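Local structure of ESAT-6/WXG100 secretion system protein (Streptococcus gallolyticus, 7JQE) at residues 127-141 with 468-480. The protein forms part of the bacterial type VIIb secretion system as its membrane subunit EsaA, whose extracellular region probably contributes to toxin export across the cell envelope. Residues are numbered along the deposited sequence; the frame is centred on the assembly and turned at random.
With EDO (1,2-ethanediol), chain S.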
loop_
_atom_site.group_PDB
_atom_site.type_symbol
_atom_site.label_atom_id
_atom_site.label_comp_id
_atom_site.label_asym_id
_atom_site.label_seq_id
_atom_site.Cartn_x
_atom_site.Cartn_y
_atom_site.Cartn_z
ATOM N N ARG A 127 29.830 31.110 -33.645
ATOM C CA ARG A 127 30.490 30.908 -32.362
ATOM C C ARG A 127 29.602 31.383 -31.220
ATOM O O ARG A 127 29.612 30.799 -30.129
ATOM C CB ARG A 127 31.834 31.633 -32.345
ATOM C CG ARG A 127 32.719 31.302 -31.158
ATOM C CD ARG A 127 33.963 32.193 -31.135
ATOM N NE ARG A 127 33.618 33.602 -30.956
ATOM C CZ ARG A 127 34.366 34.472 -30.289
ATOM N NH1 ARG A 127 35.507 34.082 -29.733
ATOM N NH2 ARG A 127 33.968 35.730 -30.171
ATOM N N SER A 128 28.813 32.433 -31.460
ATOM C CA SER A 128 27.865 32.898 -30.455
ATOM C C SER A 128 26.778 31.859 -30.196
ATOM O O SER A 128 26.464 31.548 -29.042
ATOM C CB SER A 128 27.255 34.229 -30.889
ATOM O OG SER A 128 28.012 35.310 -30.386
ATOM N N LYS A 129 26.191 31.309 -31.263
ATOM C CA LYS A 129 25.162 30.288 -31.091
ATOM C C LYS A 129 25.709 29.064 -30.368
ATOM O O LYS A 129 24.998 28.434 -29.575
ATOM C CB LYS A 129 24.572 29.898 -32.446
ATOM C CG LYS A 129 23.851 31.037 -33.144
ATOM C CD LYS A 129 23.193 30.589 -34.440
ATOM C CE LYS A 129 22.662 31.786 -35.219
ATOM N NZ LYS A 129 21.921 31.396 -36.450
ATOM N N VAL A 130 26.969 28.708 -30.628
ATOM C CA VAL A 130 27.572 27.591 -29.906
ATOM C C VAL A 130 27.672 27.913 -28.421
ATOM O O VAL A 130 27.449 27.046 -27.566
ATOM C CB VAL A 130 28.945 27.234 -30.507
ATOM C CG1 VAL A 130 29.758 26.402 -29.530
ATOM C CG2 VAL A 130 28.770 26.485 -31.823
ATOM N N SER A 131 27.986 29.169 -28.087
ATOM C CA SER A 131 28.132 29.546 -26.684
ATOM C C SER A 131 26.793 29.511 -25.956
ATOM O O SER A 131 26.728 29.132 -24.779
ATOM C CB SER A 131 28.764 30.931 -26.578
ATOM O OG SER A 131 29.045 31.271 -25.230
ATOM N N ASN A 132 25.713 29.909 -26.634
ATOM C CA ASN A 132 24.395 29.883 -26.005
ATOM C C ASN A 132 23.926 28.455 -25.757
ATOM O O ASN A 132 23.310 28.172 -24.727
ATOM C CB ASN A 132 23.385 30.638 -26.869
ATOM C CG ASN A 132 23.467 32.141 -26.686
ATOM O OD1 ASN A 132 23.512 32.638 -25.560
ATOM N ND2 ASN A 132 23.490 32.873 -27.796
ATOM N N GLN A 133 24.212 27.541 -26.686
ATOM C CA GLN A 133 23.769 26.159 -26.532
ATOM C C GLN A 133 24.391 25.509 -25.300
ATOM O O GLN A 133 23.693 24.876 -24.499
ATOM C CB GLN A 133 24.116 25.354 -27.788
ATOM C CG GLN A 133 23.194 25.578 -28.976
ATOM C CD GLN A 133 21.907 24.781 -28.871
ATOM O OE1 GLN A 133 21.903 23.559 -29.039
ATOM N NE2 GLN A 133 20.806 25.468 -28.586
ATOM N N TYR A 134 25.706 25.657 -25.132
ATOM C CA TYR A 134 26.455 24.896 -24.139
ATOM C C TYR A 134 26.715 25.653 -22.848
ATOM O O TYR A 134 26.789 25.029 -21.784
ATOM C CB TYR A 134 27.798 24.441 -24.717
ATOM C CG TYR A 134 27.685 23.437 -25.842
ATOM C CD1 TYR A 134 27.508 23.852 -27.157
ATOM C CD2 TYR A 134 27.761 22.073 -25.593
ATOM C CE1 TYR A 134 27.407 22.934 -28.191
ATOM C CE2 TYR A 134 27.659 21.149 -26.618
ATOM C CZ TYR A 134 27.486 21.583 -27.917
ATOM O OH TYR A 134 27.388 20.664 -28.938
ATOM N N PHE A 135 26.854 26.973 -22.903
ATOM C CA PHE A 135 27.210 27.756 -21.730
ATOM C C PHE A 135 26.059 28.582 -21.181
ATOM O O PHE A 135 26.182 29.124 -20.078
ATOM C CB PHE A 135 28.392 28.685 -22.052
ATOM C CG PHE A 135 29.617 27.963 -22.546
ATOM C CD1 PHE A 135 29.925 26.694 -22.080
ATOM C CD2 PHE A 135 30.456 28.549 -23.485
ATOM C CE1 PHE A 135 31.051 26.027 -22.536
ATOM C CE2 PHE A 135 31.580 27.888 -23.943
ATOM C CZ PHE A 135 31.879 26.627 -23.469
ATOM N N ASN A 136 24.959 28.708 -21.919
ATOM C CA ASN A 136 23.730 29.384 -21.516
ATOM C C ASN A 136 23.844 30.899 -21.640
ATOM O O ASN A 136 22.892 31.603 -21.289
ATOM C CB ASN A 136 23.305 29.027 -20.082
ATOM C CG ASN A 136 21.823 29.224 -19.850
ATOM O OD1 ASN A 136 21.017 29.108 -20.774
ATOM N ND2 ASN A 136 21.455 29.526 -18.610
ATOM N N SER A 137 24.969 31.424 -22.118
ATOM C CA SER A 137 25.106 32.842 -22.425
ATOM C C SER A 137 26.060 32.978 -23.607
ATOM O O SER A 137 26.474 31.982 -24.209
ATOM C CB SER A 137 25.588 33.627 -21.198
ATOM O OG SER A 137 26.924 33.290 -20.872
ATOM N N ASP A 138 26.409 34.214 -23.945
ATOM C CA ASP A 138 27.338 34.508 -25.035
ATOM C C ASP A 138 28.600 35.107 -24.424
ATOM O O ASP A 138 28.662 36.310 -24.154
ATOM C CB ASP A 138 26.707 35.450 -26.055
ATOM C CG ASP A 138 27.646 35.784 -27.204
ATOM O OD1 ASP A 138 28.760 35.221 -27.253
ATOM O OD2 ASP A 138 27.269 36.615 -28.059
ATOM N N LEU A 139 29.612 34.263 -24.213
ATOM C CA LEU A 139 30.841 34.734 -23.582
ATOM C C LEU A 139 31.573 35.751 -24.449
ATOM O O LEU A 139 32.222 36.659 -23.915
ATOM C CB LEU A 139 31.752 33.550 -23.259
ATOM C CG LEU A 139 31.235 32.602 -22.173
ATOM C CD1 LEU A 139 32.136 31.387 -22.041
ATOM C CD2 LEU A 139 31.128 33.331 -20.846
ATOM N N ALA A 140 31.473 35.629 -25.769
ATOM C CA ALA A 140 32.198 36.493 -26.703
ATOM C C ALA A 140 33.644 36.682 -26.248
ATOM O O ALA A 140 34.101 37.788 -25.959
ATOM C CB ALA A 140 31.500 37.840 -26.871
ATOM N N LEU A 141 34.358 35.562 -26.179
ATOM C CA LEU A 141 35.752 35.590 -25.759
ATOM C C LEU A 141 36.555 36.482 -26.695
ATOM O O LEU A 141 36.443 36.373 -27.919
ATOM C CB LEU A 141 36.322 34.174 -25.743
ATOM C CG LEU A 141 37.673 33.984 -25.053
ATOM C CD1 LEU A 141 37.543 34.246 -23.562
ATOM C CD2 LEU A 141 38.208 32.585 -25.314
ATOM N N PHE A 468 29.201 17.586 -21.169
ATOM C CA PHE A 468 28.581 18.644 -21.962
ATOM C C PHE A 468 29.453 19.892 -21.970
ATOM O O PHE A 468 29.660 20.513 -23.020
ATOM C CB PHE A 468 27.191 18.958 -21.409
ATOM C CG PHE A 468 26.311 19.734 -22.352
ATOM C CD1 PHE A 468 25.853 19.161 -23.526
ATOM C CD2 PHE A 468 25.909 21.023 -22.042
ATOM C CE1 PHE A 468 25.027 19.867 -24.386
ATOM C CE2 PHE A 468 25.084 21.731 -22.895
ATOM C CZ PHE A 468 24.644 21.150 -24.071
ATOM N N LYS A 469 29.974 20.269 -20.802
ATOM C CA LYS A 469 30.909 21.384 -20.725
ATOM C C LYS A 469 32.124 21.135 -21.611
ATOM O O LYS A 469 32.606 22.049 -22.291
ATOM C CB LYS A 469 31.329 21.598 -19.269
ATOM C CG LYS A 469 32.173 22.833 -19.010
ATOM C CD LYS A 469 32.744 22.828 -17.598
ATOM C CE LYS A 469 33.456 24.135 -17.285
ATOM N NZ LYS A 469 34.045 24.142 -15.918
ATOM N N GLU A 470 32.622 19.895 -21.630
ATOM C CA GLU A 470 33.809 19.582 -22.420
ATOM C C GLU A 470 33.528 19.678 -23.914
ATOM O O GLU A 470 34.395 20.097 -24.687
ATOM C CB GLU A 470 34.327 18.190 -22.053
ATOM C CG GLU A 470 35.544 18.202 -21.142
ATOM C CD GLU A 470 35.870 16.831 -20.575
ATOM O OE1 GLU A 470 35.152 16.380 -19.663
ATOM O OE2 GLU A 470 36.842 16.201 -21.044
ATOM N N SER A 471 32.327 19.290 -24.345
ATOM C CA SER A 471 31.985 19.400 -25.758
ATOM C C SER A 471 31.914 20.860 -26.186
ATOM O O SER A 471 32.455 21.242 -27.231
ATOM C CB SER A 471 30.660 18.691 -26.038
ATOM O OG SER A 471 30.803 17.287 -25.920
ATOM N N GLY A 472 31.251 21.694 -25.382
ATOM C CA GLY A 472 31.155 23.105 -25.720
ATOM C C GLY A 472 32.507 23.794 -25.760
ATOM O O GLY A 472 32.782 24.596 -26.656
ATOM N N VAL A 473 33.371 23.491 -24.788
ATOM C CA VAL A 473 34.683 24.128 -24.730
ATOM C C VAL A 473 35.514 23.752 -25.951
ATOM O O VAL A 473 36.203 24.597 -26.534
ATOM C CB VAL A 473 35.400 23.759 -23.419
ATOM C CG1 VAL A 473 36.850 24.201 -23.467
ATOM C CG2 VAL A 473 34.695 24.399 -22.239
ATOM N N THR A 474 35.469 22.481 -26.354
ATOM C CA THR A 474 36.202 22.064 -27.546
ATOM C C THR A 474 35.692 22.793 -28.782
ATOM O O THR A 474 36.481 23.331 -29.570
ATOM C CB THR A 474 36.093 20.551 -27.733
ATOM O OG1 THR A 474 36.590 19.887 -26.567
ATOM C CG2 THR A 474 36.900 20.110 -28.939
ATOM N N LEU A 475 34.371 22.820 -28.971
ATOM C CA LEU A 475 33.811 23.529 -30.116
ATOM C C LEU A 475 34.144 25.014 -30.054
ATOM O O LEU A 475 34.606 25.602 -31.042
ATOM C CB LEU A 475 32.299 23.314 -30.185
ATOM C CG LEU A 475 31.851 21.912 -30.609
ATOM C CD1 LEU A 475 30.334 21.743 -30.493
ATOM C CD2 LEU A 475 32.326 21.619 -32.028
ATOM N N TYR A 476 33.924 25.640 -28.895
ATOM C CA TYR A 476 34.203 27.067 -28.773
ATOM C C TYR A 476 35.685 27.359 -28.989
ATOM O O TYR A 476 36.043 28.333 -29.663
ATOM C CB TYR A 476 33.739 27.580 -27.407
ATOM C CG TYR A 476 33.561 29.081 -27.358
ATOM C CD1 TYR A 476 32.346 29.667 -27.694
ATOM C CD2 TYR A 476 34.611 29.915 -26.991
ATOM C CE1 TYR A 476 32.180 31.043 -27.663
ATOM C CE2 TYR A 476 34.456 31.292 -26.959
ATOM C CZ TYR A 476 33.239 31.851 -27.295
ATOM O OH TYR A 476 33.085 33.220 -27.266
ATOM N N THR A 477 36.563 26.521 -28.433
ATOM C CA THR A 477 37.998 26.730 -28.601
ATOM C C THR A 477 38.381 26.707 -30.076
ATOM O O THR A 477 39.078 27.606 -30.564
ATOM C CB THR A 477 38.783 25.669 -27.827
ATOM O OG1 THR A 477 38.483 25.768 -26.431
ATOM C CG2 THR A 477 40.274 25.865 -28.024
ATOM N N GLU A 478 37.924 25.686 -30.803
ATOM C CA GLU A 478 38.300 25.551 -32.207
ATOM C C GLU A 478 37.743 26.695 -33.045
ATOM O O GLU A 478 38.399 27.159 -33.986
ATOM C CB GLU A 478 37.831 24.197 -32.743
ATOM C CG GLU A 478 38.558 23.022 -32.113
ATOM C CD GLU A 478 38.066 21.679 -32.616
ATOM O OE1 GLU A 478 37.089 21.652 -33.393
ATOM O OE2 GLU A 478 38.657 20.647 -32.230
ATOM N N LEU A 479 36.536 27.166 -32.722
ATOM C CA LEU A 479 35.976 28.297 -33.453
ATOM C C LEU A 479 36.732 29.583 -33.146
ATOM O O LEU A 479 36.947 30.409 -34.041
ATOM C CB LEU A 479 34.494 28.452 -33.130
ATOM C CG LEU A 479 33.589 27.334 -33.647
ATOM C CD1 LEU A 479 32.304 27.264 -32.828
ATOM C CD2 LEU A 479 33.283 27.542 -35.119
ATOM N N THR A 480 37.137 29.777 -31.889
ATOM C CA THR A 480 37.948 30.946 -31.561
ATOM C C THR A 480 39.296 30.886 -32.268
ATOM O O THR A 480 39.759 31.886 -32.827
ATOM C CB THR A 480 38.142 31.055 -30.049
ATOM O OG1 THR A 480 36.885 31.324 -29.422
ATOM C CG2 THR A 480 39.106 32.187 -29.723
HETATM C C1 EDO S . 29.667 14.183 -24.648
HETATM O O1 EDO S . 28.728 15.180 -25.072
HETATM C C2 EDO S . 29.248 12.812 -25.169
HETATM O O2 EDO S . 29.214 12.826 -26.602
HETATM O O HOH W 1 31.003 33.768 -28.563
#
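Tyr476 reaches across from helix 468-480 with its CG anti to the backbone N (chi1 -161°), which lays one face of the ring against the aliphatic part of Arg127. CG of Arg127 sits 4.0 Å from the centroid of the Tyr476 ring in a CH-pi contact, and the bend of the arginine chain at chi3 then brings the guanidinium over the phenol oxygen, its plane only 16° from that of the ring. Two acceptors lie in the guanidinium plane: NH1 of Arg127 donates to Thr480 OG1 (3.1 Å) and to Leu141 O (3.1 Å), fixing the rotation of the group. The phenol oxygen in turn accepts a nearly straight hydrogen bond of 2.9 Å from the backbone N of Leu141, while CB of Leu141 touches the ring edge, so that the loop after helix 127-135 is tied back onto both helices. From the helix, Ser131 OG accepts from Leu139 N and donates to Ser137 O, pinning the loop.

Helix segments 127-135 and 468-480 run antiparallel, at 169°, and pack knobs-into-holes in the elongated helical bundle near the two ends of the modelled chain. Tyr134 fills the hole formed by Phe468, Ser471, Gly472 and Leu475; Gly472 lets the backbones approach closely, its CA lying over the Tyr134 face, 3.8 Å from the centroid. Phe468 makes an offset stack with Tyr134, centroids 4.7 Å apart, and Leu475 CD1 lies beside the phenol end, whose OH is hydrogen-bonded to Gln133 of the second subunit. Phe135, the neighbouring knob, enters between Lys469, Gly472, Val473 and Tyr476, its CZ 3.8 Å from Val473 CG2. Farther toward Arg127, Val130 CG2 and Leu479 CD1 meet tip to tip, and Lys129 forms a salt bridge with Glu478 of the second subunit.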